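Side-chain contacts in importin subunit beta-1 (Saccharomyces cerevisiae, PDB 5OWU), which carries proteins into the nucleus by pairing with importin alpha, the subunit that recognises the classical nuclear localization signal of the cargo: residues A[683-686]-A[687-690]; A[700-703]-A[704-708]; A[727-730]-A[731-735]; A[746-749]-A[750-754]; A[780-783]-A[784-788]. All blocks are in the same frame, centred on the assembly; numbering follows the deposited sequence.

Interaction 1: residues A[683-686]-A[687-690]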
loop_
_atom_site.group_PDB
_atom_site.type_symbol
_atom_site.label_atom_id
_atom_site.label_comp_id
_atom_site.label_asym_id
_atom_site.label_seq_id
_atom_site.Cartn_x
_atom_site.Cartn_y
_atom_site.Cartn_z
ATOM N N ASN A 683 -11.560 30.346 10.423
ATOM C CA ASN A 683 -11.472 30.141 11.860
ATOM C C ASN A 683 -11.608 28.661 12.181
ATOM O O ASN A 683 -10.703 28.052 12.764
ATOM C CB ASN A 683 -12.529 30.975 12.587
ATOM C CG ASN A 683 -12.172 32.448 12.622
ATOM O OD1 ASN A 683 -10.999 32.810 12.553
ATOM N ND2 ASN A 683 -13.182 33.302 12.716
ATOM N N VAL A 684 -12.703 28.043 11.729
ATOM C CA VAL A 684 -12.908 26.637 12.054
ATOM C C VAL A 684 -11.698 25.833 11.615
ATOM O O VAL A 684 -11.123 25.060 12.394
ATOM C CB VAL A 684 -14.205 26.105 11.414
ATOM C CG1 VAL A 684 -14.364 24.620 11.694
ATOM C CG2 VAL A 684 -15.404 26.857 11.944
ATOM N N LEU A 685 -11.247 26.054 10.377
ATOM C CA LEU A 685 -10.165 25.232 9.856
ATOM C C LEU A 685 -8.918 25.396 10.706
ATOM O O LEU A 685 -8.247 24.407 11.037
ATOM C CB LEU A 685 -9.890 25.585 8.392
ATOM C CG LEU A 685 -10.990 25.140 7.421
ATOM C CD1 LEU A 685 -10.849 25.837 6.066
ATOM C CD2 LEU A 685 -10.976 23.638 7.243
ATOM N N ALA A 686 -8.625 26.632 11.123
ATOM C CA ALA A 686 -7.438 26.858 11.937
ATOM C C ALA A 686 -7.517 26.054 13.226
ATOM O O ALA A 686 -6.528 25.441 13.646
ATOM C CB ALA A 686 -7.274 28.350 12.228
ATOM N N GLN A 687 -8.697 26.011 13.848
ATOM C CA GLN A 687 -8.869 25.176 15.028
ATOM C C GLN A 687 -8.640 23.708 14.684
ATOM O O GLN A 687 -7.879 23.009 15.365
ATOM C CB GLN A 687 -10.266 25.381 15.614
ATOM C CG GLN A 687 -10.583 26.820 15.989
ATOM C CD GLN A 687 -12.080 27.079 16.094
ATOM O OE1 GLN A 687 -12.832 26.246 16.601
ATOM N NE2 GLN A 687 -12.519 28.235 15.599
ATOM N N MET A 688 -9.263 23.235 13.599
ATOM C CA MET A 688 -9.241 21.806 13.302
ATOM C C MET A 688 -7.816 21.297 13.160
ATOM O O MET A 688 -7.427 20.314 13.801
ATOM C CB MET A 688 -10.027 21.520 12.026
ATOM C CG MET A 688 -11.518 21.733 12.137
ATOM S SD MET A 688 -12.270 21.871 10.505
ATOM C CE MET A 688 -11.760 20.327 9.760
ATOM N N ILE A 689 -7.020 21.955 12.314
ATOM C CA ILE A 689 -5.664 21.493 12.057
ATOM C C ILE A 689 -4.756 21.687 13.260
ATOM O O ILE A 689 -3.653 21.131 13.285
ATOM C CB ILE A 689 -5.102 22.196 10.801
ATOM C CG1 ILE A 689 -3.918 21.403 10.236
ATOM C CG2 ILE A 689 -4.711 23.654 11.100
ATOM C CD1 ILE A 689 -3.458 21.864 8.864
ATOM N N SER A 690 -5.201 22.443 14.267
ATOM C CA SER A 690 -4.448 22.612 15.502
ATOM C C SER A 690 -4.865 21.626 16.585
ATOM O O SER A 690 -4.316 21.675 17.690
ATOM C CB SER A 690 -4.614 24.039 16.033
ATOM O OG SER A 690 -5.680 24.118 16.965
#
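M688 lies against V684 one helical turn earlier, in the C-terminal part of helix 675-689. Its side chain can be followed outward. CB starts beside the carbonyl oxygens of L685 and V684. CG comes next and lies 3.4 Å from V684 O. That oxygen also accepts the backbone N of M688, and the methylene packs beside the bond. The two side chains cross at a slant, and SD of M688 touches V684 CG1 at 3.7 Å. The same sulfur meets L685 CD2 at 3.9 Å, so it touches a methyl of each residue. The chain runs extended to SD and bends at its last torsion (chi3 57°), which turns CE out of line. V684 supplies CG1 because that methyl stands opposite its own backbone N (chi1 177°), on the side of its carbonyl carbon.

Q687 lies along the exposed side. Its CG packs on N683 O at 3.5 Å, and its amide passes near the N683 backbone. S690 N and OG both reach Q687 O from the same face of the carbonyl, with OG at 2.9 Å. The bond from S690 N to A686 O is weak, at 3.3 Å.

L648 of helix 637-649 packs on V684 and M688. L685 faces V702, V705 and I709 of helix 698-713. M688 and L685 form the inward side of a helix that is exposed on its other side, as in the antiparallel helix pairs of a HEAT repeat, here HEAT 16.

Interaction 2: residues A[700-703]-A[704-708]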
loop_
_atom_site.group_PDB
_atom_site.type_symbol
_atom_site.label_atom_id
_atom_site.label_comp_id
_atom_site.label_asym_id
_atom_site.label_seq_id
_atom_site.Cartn_x
_atom_site.Cartn_y
_atom_site.Cartn_z
ATOM N N PRO A 700 -3.621 17.037 5.305
ATOM C CA PRO A 700 -3.578 17.388 3.874
ATOM C C PRO A 700 -4.865 18.023 3.369
ATOM O O PRO A 700 -4.817 19.039 2.658
ATOM C CB PRO A 700 -3.282 16.042 3.190
ATOM C CG PRO A 700 -3.565 14.991 4.222
ATOM C CD PRO A 700 -3.297 15.621 5.540
ATOM N N ALA A 701 -6.022 17.471 3.742
ATOM C CA ALA A 701 -7.295 18.024 3.292
ATOM C C ALA A 701 -7.384 19.517 3.598
ATOM O O ALA A 701 -7.631 20.339 2.706
ATOM C CB ALA A 701 -8.451 17.270 3.949
ATOM N N VAL A 702 -7.140 19.889 4.853
ATOM C CA VAL A 702 -7.218 21.300 5.221
ATOM C C VAL A 702 -6.229 22.113 4.396
ATOM O O VAL A 702 -6.577 23.168 3.847
ATOM C CB VAL A 702 -6.997 21.469 6.733
ATOM C CG1 VAL A 702 -6.959 22.939 7.115
ATOM C CG2 VAL A 702 -8.115 20.766 7.482
ATOM N N LEU A 703 -4.995 21.626 4.251
ATOM C CA LEU A 703 -4.041 22.376 3.444
ATOM C C LEU A 703 -4.621 22.624 2.058
ATOM O O LEU A 703 -4.667 23.768 1.581
ATOM C CB LEU A 703 -2.706 21.632 3.365
ATOM C CG LEU A 703 -1.897 21.536 4.666
ATOM C CD1 LEU A 703 -0.647 20.699 4.450
ATOM C CD2 LEU A 703 -1.514 22.906 5.208
ATOM N N SER A 704 -5.158 21.572 1.432
ATOM C CA SER A 704 -5.672 21.733 0.080
ATOM C C SER A 704 -6.789 22.761 0.048
ATOM O O SER A 704 -6.869 23.571 -0.885
ATOM C CB SER A 704 -6.161 20.394 -0.468
ATOM O OG SER A 704 -5.086 19.486 -0.571
ATOM N N VAL A 705 -7.643 22.774 1.079
ATOM C CA VAL A 705 -8.810 23.640 0.996
ATOM C C VAL A 705 -8.389 25.086 1.177
ATOM O O VAL A 705 -9.042 25.997 0.649
ATOM C CB VAL A 705 -9.899 23.204 2.000
ATOM C CG1 VAL A 705 -9.692 23.808 3.388
ATOM C CG2 VAL A 705 -11.273 23.561 1.470
ATOM N N PHE A 706 -7.266 25.331 1.868
ATOM C CA PHE A 706 -6.755 26.696 1.906
ATOM C C PHE A 706 -6.574 27.222 0.491
ATOM O O PHE A 706 -6.975 28.354 0.179
ATOM C CB PHE A 706 -5.440 26.757 2.685
ATOM C CG PHE A 706 -5.601 26.618 4.179
ATOM C CD1 PHE A 706 -6.657 27.224 4.844
ATOM C CD2 PHE A 706 -4.687 25.884 4.919
ATOM C CE1 PHE A 706 -6.797 27.102 6.216
ATOM C CE2 PHE A 706 -4.825 25.760 6.294
ATOM C CZ PHE A 706 -5.883 26.366 6.940
ATOM N N GLY A 707 -6.044 26.375 -0.397
ATOM C CA GLY A 707 -5.876 26.777 -1.784
ATOM C C GLY A 707 -7.201 27.090 -2.445
ATOM O O GLY A 707 -7.325 28.074 -3.181
ATOM N N ASP A 708 -8.214 26.261 -2.187
ATOM C CA ASP A 708 -9.538 26.554 -2.720
ATOM C C ASP A 708 -10.011 27.912 -2.227
ATOM O O ASP A 708 -10.444 28.764 -3.015
ATOM C CB ASP A 708 -10.527 25.460 -2.313
ATOM C CG ASP A 708 -10.153 24.113 -2.869
ATOM O OD1 ASP A 708 -9.752 24.060 -4.042
ATOM O OD2 ASP A 708 -10.253 23.120 -2.127
#
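The F706 ring has the carbonyl oxygen V702 O over one face, 3.4 Å above the plane and offset toward the rim. At the far end of the ring, V702 CG1 touches CE2 and CZ of F706, both at 3.6 Å. L703 CA approaches F706 CD2 obliquely. V702 and F706 are four residues apart on helix 698-713 of HEAT 16. Their side chains run next to each other in the same direction, as an i to i+4 pair on the buried side of a HEAT helix.

V702 O has a second role, since it accepts the backbone N of F706. The ring turns back over this carbonyl because its CG stands beside its own backbone N (chi1 -74°). V705 puts CG1 between its backbone N and carbonyl carbon (chi1 86°), and that methyl also packs on V702 O.

Helix 675-689 meets this side through L685 on V702 and M682 on F706. I724 and L727 of helix 718-732 also touch the F706 ring. On another side of the helix, S704 OG is hydrogen-bonded to D756 OD2 of helix 741-764. The backbone N of S704 binds P700 O at 2.8 Å, with an N-H...O angle of 165°.

Interaction 3: residues A[727-730]-A[731-735]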
loop_
_atom_site.group_PDB
_atom_site.type_symbol
_atom_site.label_atom_id
_atom_site.label_comp_id
_atom_site.label_asym_id
_atom_site.label_seq_id
_atom_site.Cartn_x
_atom_site.Cartn_y
_atom_site.Cartn_z
ATOM N N LEU A 727 2.001 27.365 8.103
ATOM C CA LEU A 727 1.563 25.977 8.076
ATOM C C LEU A 727 2.189 25.251 6.897
ATOM O O LEU A 727 2.796 24.182 7.056
ATOM C CB LEU A 727 0.037 25.912 8.013
ATOM C CG LEU A 727 -0.700 26.347 9.281
ATOM C CD1 LEU A 727 -2.200 26.358 9.027
ATOM C CD2 LEU A 727 -0.362 25.444 10.465
ATOM N N CYS A 728 2.109 25.852 5.711
ATOM C CA CYS A 728 2.623 25.169 4.535
ATOM C C CYS A 728 4.102 24.870 4.717
ATOM O O CYS A 728 4.545 23.733 4.516
ATOM C CB CYS A 728 2.365 26.001 3.278
ATOM S SG CYS A 728 0.617 26.033 2.786
ATOM N N VAL A 729 4.868 25.861 5.182
ATOM C CA VAL A 729 6.293 25.629 5.403
ATOM C C VAL A 729 6.476 24.464 6.360
ATOM O O VAL A 729 7.180 23.488 6.059
ATOM C CB VAL A 729 6.981 26.905 5.922
ATOM C CG1 VAL A 729 8.362 26.596 6.517
ATOM C CG2 VAL A 729 7.142 27.885 4.794
ATOM N N ALA A 730 5.796 24.520 7.510
ATOM C CA ALA A 730 5.970 23.461 8.491
ATOM C C ALA A 730 5.675 22.114 7.854
ATOM O O ALA A 730 6.391 21.132 8.090
ATOM C CB ALA A 730 5.073 23.708 9.704
ATOM N N ALA A 731 4.661 22.068 6.985
ATOM C CA ALA A 731 4.272 20.802 6.380
ATOM C C ALA A 731 5.305 20.331 5.365
ATOM O O ALA A 731 5.601 19.132 5.289
ATOM C CB ALA A 731 2.902 20.934 5.722
ATOM N N GLN A 732 5.869 21.243 4.571
ATOM C CA GLN A 732 6.763 20.786 3.514
ATOM C C GLN A 732 8.121 20.359 4.057
ATOM O O GLN A 732 8.821 19.584 3.396
ATOM C CB GLN A 732 6.934 21.868 2.444
ATOM C CG GLN A 732 7.863 23.015 2.806
ATOM C CD GLN A 732 7.781 24.137 1.795
ATOM O OE1 GLN A 732 6.706 24.435 1.277
ATOM N NE2 GLN A 732 8.918 24.758 1.496
ATOM N N ASN A 733 8.491 20.824 5.248
ATOM C CA ASN A 733 9.750 20.469 5.884
ATOM C C ASN A 733 9.602 19.329 6.879
ATOM O O ASN A 733 10.556 19.021 7.600
ATOM C CB ASN A 733 10.346 21.690 6.583
ATOM C CG ASN A 733 10.907 22.694 5.607
ATOM O OD1 ASN A 733 11.347 22.334 4.513
ATOM N ND2 ASN A 733 10.894 23.958 5.989
ATOM N N THR A 734 8.430 18.707 6.946
ATOM C CA THR A 734 8.236 17.548 7.807
ATOM C C THR A 734 8.760 16.308 7.093
ATOM O O THR A 734 8.248 15.927 6.033
ATOM C CB THR A 734 6.760 17.384 8.165
ATOM O OG1 THR A 734 6.316 18.523 8.916
ATOM C CG2 THR A 734 6.543 16.116 8.993
ATOM N N LYS A 735 9.791 15.689 7.661
ATOM C CA LYS A 735 10.315 14.454 7.108
ATOM C C LYS A 735 9.313 13.323 7.315
ATOM O O LYS A 735 8.410 13.423 8.148
ATOM C CB LYS A 735 11.644 14.092 7.766
ATOM C CG LYS A 735 12.689 15.195 7.735
ATOM C CD LYS A 735 13.061 15.581 6.310
ATOM C CE LYS A 735 14.129 16.663 6.288
ATOM N NZ LYS A 735 13.684 17.910 6.976
#
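Helix 718-732 ends here, with the backbone N atoms of A731, Q732 and N733 each bonded four residues back, and N733 the first residue to leave helical angles. N733 N still reaches V729 O at 3.1 Å. T734 then takes over with its side chain. Its OG1 donates to A730 O at 2.7 Å, tilted 29° from the carbonyl plane. The hydroxyl stands beside the T734 backbone N (chi1 -63°), which turns it back toward the last helical turn. N733 and V729 lie alongside each other, with ND2 of N733 3.7 Å from CG1 of V729.

Q732 is buried. Its CG sits between its own backbone N and carbonyl carbon (chi1 77°) and packs on V729 O at 3.4 Å. The extended chain carries the amide to partners on two other helices. OE1 is bonded to Y758 OH of helix 741-764, and NE2 to T778 O of helix 776-788. A leucine here would probably leave Y758 OH and T778 O without their amide partner inside a packed interface.

A731 places CB against C728 O and L727 O, both at 3.5 Å. Its small side chain is touched by K699 and L703 of helix 698-713 and by V750 and V754 of helix 741-764. The helix end thus lies among helices of HEAT 16, 17 and 18.

Interaction 4: residues A[746-749]-A[750-754]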
loop_
_atom_site.group_PDB
_atom_site.type_symbol
_atom_site.label_atom_id
_atom_site.label_comp_id
_atom_site.label_asym_id
_atom_site.label_seq_id
_atom_site.Cartn_x
_atom_site.Cartn_y
_atom_site.Cartn_z
ATOM N N TYR A 746 2.214 8.875 3.163
ATOM C CA TYR A 746 1.536 9.970 3.843
ATOM C C TYR A 746 2.243 11.292 3.577
ATOM O O TYR A 746 1.596 12.303 3.281
ATOM C CB TYR A 746 1.454 9.707 5.346
ATOM C CG TYR A 746 0.850 10.875 6.089
ATOM C CD1 TYR A 746 -0.504 11.170 5.973
ATOM C CD2 TYR A 746 1.635 11.702 6.885
ATOM C CE1 TYR A 746 -1.062 12.245 6.637
ATOM C CE2 TYR A 746 1.086 12.782 7.556
ATOM C CZ TYR A 746 -0.263 13.049 7.426
ATOM O OH TYR A 746 -0.817 14.119 8.090
ATOM N N GLN A 747 3.575 11.302 3.671
ATOM C CA GLN A 747 4.316 12.527 3.395
ATOM C C GLN A 747 4.045 13.017 1.980
ATOM O O GLN A 747 3.929 14.226 1.746
ATOM C CB GLN A 747 5.812 12.303 3.601
ATOM C CG GLN A 747 6.635 13.580 3.532
ATOM C CD GLN A 747 7.916 13.414 2.733
ATOM O OE1 GLN A 747 7.967 12.648 1.771
ATOM N NE2 GLN A 747 8.959 14.135 3.130
ATOM N N ILE A 748 3.938 12.091 1.019
ATOM C CA ILE A 748 3.597 12.488 -0.345
ATOM C C ILE A 748 2.224 13.147 -0.377
ATOM O O ILE A 748 2.010 14.129 -1.094
ATOM C CB ILE A 748 3.662 11.277 -1.296
ATOM C CG1 ILE A 748 5.106 10.783 -1.446
ATOM C CG2 ILE A 748 3.068 11.622 -2.666
ATOM C CD1 ILE A 748 6.034 11.733 -2.187
ATOM N N LYS A 749 1.268 12.619 0.391
ATOM C CA LYS A 749 -0.046 13.250 0.429
ATOM C C LYS A 749 0.051 14.673 0.970
ATOM O O LYS A 749 -0.549 15.604 0.413
ATOM C CB LYS A 749 -1.008 12.411 1.270
ATOM C CG LYS A 749 -1.489 11.147 0.570
ATOM C CD LYS A 749 -2.577 11.459 -0.449
ATOM C CE LYS A 749 -2.696 10.367 -1.506
ATOM N NZ LYS A 749 -1.562 10.407 -2.476
ATOM N N VAL A 750 0.823 14.862 2.044
ATOM C CA VAL A 750 0.999 16.193 2.623
ATOM C C VAL A 750 1.604 17.143 1.595
ATOM O O VAL A 750 1.132 18.272 1.417
ATOM C CB VAL A 750 1.855 16.110 3.901
ATOM C CG1 VAL A 750 2.100 17.502 4.497
ATOM C CG2 VAL A 750 1.177 15.215 4.932
ATOM N N LEU A 751 2.651 16.701 0.893
ATOM C CA LEU A 751 3.292 17.574 -0.087
ATOM C C LEU A 751 2.349 17.898 -1.243
ATOM O O LEU A 751 2.339 19.030 -1.746
ATOM C CB LEU A 751 4.583 16.934 -0.600
ATOM C CG LEU A 751 5.696 16.784 0.446
ATOM C CD1 LEU A 751 6.862 15.970 -0.100
ATOM C CD2 LEU A 751 6.187 18.150 0.921
ATOM N N GLU A 752 1.544 16.924 -1.675
ATOM C CA GLU A 752 0.556 17.194 -2.715
ATOM C C GLU A 752 -0.437 18.261 -2.258
ATOM O O GLU A 752 -0.830 19.137 -3.044
ATOM C CB GLU A 752 -0.170 15.902 -3.097
ATOM C CG GLU A 752 0.694 14.927 -3.882
ATOM C CD GLU A 752 0.022 13.594 -4.137
ATOM O OE1 GLU A 752 -0.930 13.245 -3.406
ATOM O OE2 GLU A 752 0.460 12.892 -5.071
ATOM N N ALA A 753 -0.852 18.204 -0.985
ATOM C CA ALA A 753 -1.757 19.222 -0.455
ATOM C C ALA A 753 -1.086 20.587 -0.395
ATOM O O ALA A 753 -1.731 21.615 -0.641
ATOM C CB ALA A 753 -2.255 18.826 0.933
ATOM N N VAL A 754 0.204 20.626 -0.050
ATOM C CA VAL A 754 0.912 21.902 -0.062
ATOM C C VAL A 754 0.916 22.471 -1.475
ATOM O O VAL A 754 0.690 23.672 -1.681
ATOM C CB VAL A 754 2.336 21.735 0.507
ATOM C CG1 VAL A 754 3.176 23.001 0.291
ATOM C CG2 VAL A 754 2.263 21.409 2.001
#
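Helix 741-764 of HEAT 17 carries this run of i to i+4 and i to i+3 contacts, one of them a CH-pi contact and another a salt bridge. V750 CG2 lies over one face of the Y746 ring, 3.8 Å from its centroid and 24° off the ring normal. It is displaced toward the rim, nearest CE2 and CZ. The tyrosine brings the ring over V750 because its CG is turned away from its own backbone N (chi1 176°). Y746 OH is bonded to the backbone O of R696, and the R696 side chain makes a cation-pi contact with the ring.

One residue along, the L751 and Q747 side chains cross, with L751 CD1 4.0 Å from Q747 CD. L751 also packs on F782 and Q785 of helix 776-788, while V750 touches A731 of helix 718-732.

K749 and E752 run alongside each other, and the lysine chain bends twice, at chi2 and chi4, to reach the acid. NZ of K749 meets OE1 of E752 at 3.1 Å, on the syn side of the carboxylate and 28° out of its plane. A glutamine in place of E752, without the negative charge, would probably leave K749 NZ less firmly held and free to turn. E752 CG packs against I748 O at 3.2 Å, and E752 OE2 lies 3.8 Å from I748 CG2.

Interaction 5: residues A[780-783]-A[784-788]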
loop_
_atom_site.group_PDB
_atom_site.type_symbol
_atom_site.label_atom_id
_atom_site.label_comp_id
_atom_site.label_asym_id
_atom_site.label_seq_id
_atom_site.Cartn_x
_atom_site.Cartn_y
_atom_site.Cartn_z
ATOM N N PHE A 780 9.606 28.041 -3.997
ATOM C CA PHE A 780 10.603 27.403 -4.845
ATOM C C PHE A 780 11.287 26.244 -4.133
ATOM O O PHE A 780 11.619 25.244 -4.777
ATOM C CB PHE A 780 11.620 28.436 -5.327
ATOM C CG PHE A 780 11.322 28.958 -6.695
ATOM C CD1 PHE A 780 11.833 28.322 -7.809
ATOM C CD2 PHE A 780 10.504 30.065 -6.873
ATOM C CE1 PHE A 780 11.554 28.789 -9.077
ATOM C CE2 PHE A 780 10.223 30.536 -8.135
ATOM C CZ PHE A 780 10.746 29.892 -9.241
ATOM N N GLN A 781 11.484 26.341 -2.813
ATOM C CA GLN A 781 11.986 25.192 -2.064
ATOM C C GLN A 781 11.036 24.010 -2.200
ATOM O O GLN A 781 11.463 22.871 -2.448
ATOM C CB GLN A 781 12.171 25.556 -0.590
ATOM C CG GLN A 781 13.248 26.600 -0.322
ATOM C CD GLN A 781 13.234 27.093 1.120
ATOM O OE1 GLN A 781 12.705 26.425 2.014
ATOM N NE2 GLN A 781 13.804 28.273 1.348
ATOM N N PHE A 782 9.730 24.262 -2.050
ATOM C CA PHE A 782 8.780 23.172 -2.259
ATOM C C PHE A 782 8.913 22.592 -3.666
ATOM O O PHE A 782 8.953 21.369 -3.851
ATOM C CB PHE A 782 7.350 23.640 -2.022
ATOM C CG PHE A 782 6.337 22.597 -2.364
ATOM C CD1 PHE A 782 6.069 21.561 -1.483
ATOM C CD2 PHE A 782 5.688 22.622 -3.586
ATOM C CE1 PHE A 782 5.154 20.583 -1.808
ATOM C CE2 PHE A 782 4.769 21.648 -3.914
ATOM C CZ PHE A 782 4.503 20.626 -3.023
ATOM N N ILE A 783 8.963 23.462 -4.677
ATOM C CA ILE A 783 9.027 22.984 -6.054
ATOM C C ILE A 783 10.262 22.114 -6.248
ATOM O O ILE A 783 10.208 21.070 -6.911
ATOM C CB ILE A 783 8.990 24.172 -7.035
ATOM C CG1 ILE A 783 7.663 24.933 -6.879
ATOM C CG2 ILE A 783 9.159 23.681 -8.469
ATOM C CD1 ILE A 783 7.499 26.148 -7.786
ATOM N N ALA A 784 11.387 22.512 -5.651
ATOM C CA ALA A 784 12.581 21.680 -5.694
ATOM C C ALA A 784 12.299 20.305 -5.107
ATOM O O ALA A 784 12.729 19.282 -5.660
ATOM C CB ALA A 784 13.728 22.363 -4.946
ATOM N N GLN A 785 11.566 20.254 -3.990
ATOM C CA GLN A 785 11.165 18.951 -3.468
ATOM C C GLN A 785 10.402 18.154 -4.519
ATOM O O GLN A 785 10.597 16.938 -4.647
ATOM C CB GLN A 785 10.317 19.104 -2.208
ATOM C CG GLN A 785 11.025 19.791 -1.065
ATOM C CD GLN A 785 10.227 19.715 0.211
ATOM O OE1 GLN A 785 9.789 18.640 0.616
ATOM N NE2 GLN A 785 10.022 20.858 0.847
ATOM N N VAL A 786 9.531 18.817 -5.285
ATOM C CA VAL A 786 8.798 18.112 -6.337
ATOM C C VAL A 786 9.772 17.545 -7.361
ATOM O O VAL A 786 9.666 16.384 -7.774
ATOM C CB VAL A 786 7.766 19.043 -7.001
ATOM C CG1 VAL A 786 7.179 18.400 -8.276
ATOM C CG2 VAL A 786 6.651 19.376 -6.031
ATOM N N ALA A 787 10.736 18.361 -7.788
ATOM C CA ALA A 787 11.666 17.944 -8.828
ATOM C C ALA A 787 12.597 16.833 -8.365
ATOM O O ALA A 787 13.164 16.134 -9.210
ATOM C CB ALA A 787 12.487 19.145 -9.307
ATOM N N GLU A 788 12.766 16.650 -7.053
ATOM C CA GLU A 788 13.685 15.632 -6.549
ATOM C C GLU A 788 13.040 14.259 -6.373
ATOM O O GLU A 788 13.693 13.241 -6.622
ATOM C CB GLU A 788 14.279 16.073 -5.210
ATOM C CG GLU A 788 15.538 16.905 -5.339
ATOM C CD GLU A 788 15.979 17.496 -4.013
ATOM O OE1 GLU A 788 16.854 16.895 -3.354
ATOM O OE2 GLU A 788 15.441 18.556 -3.624
#
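F782 has CG opposite its backbone N (chi1 174°), while V786 has CG2 beside its backbone N (chi1 of CG1 169°), and these two settings bring ring and methyl together one turn apart on helix 776-788. V786 CG2 comes within 3.6 Å of F782 CE2 and also touches CZ. It meets the ring obliquely, and the two side chains cross at a slant. The same methyl lies 3.7 Å from F782 O, the carbonyl that accepts the backbone N of V786. V786 CB also lies beside I783 O, at 3.2 Å.

Q785 starts with CB near F782 O and CG on Q781 O, at 3.4 Å for the latter. Its extended chain then leaves the helix. NE2 is bonded to the backbone O of Q732, at the end of helix 718-732. On the neighbouring residue, A784 CB lies 3.4 Å from Q781 O.

The helix belongs to HEAT 18 and is packed on several sides. F782 faces L751, V754 and L755 of helix 741-764. I783 reaches L805 and I806 of helix 796-812, where V786 meets T798 and A802. On helix 825-836, W826 touches I783 and A784, and Y830 touches V786 and A787, which ties HEAT 18 to HEAT 19.

Overall arrangement
All five contacts lie in series along the chain, each a local contact along or at the end of one helix, so none encloses or crosses another and none closes a long loop. Interactions 1 and 2 lie on the successive helices of HEAT 16 and touch through L685 on V705. Interaction 3 follows in HEAT 17 and meets interaction 2 through L703 and A731. Interaction 4, on the partner helix, has its centre about 9 Å from that of interaction 3 and also meets interaction 2 at A753. Interaction 5 lies on helix 776-788 of HEAT 18 and touches interactions 3 and 4, but its nearest atoms stay about 14 Å from interaction 1. Together they join three consecutive HEAT repeats of the solenoid.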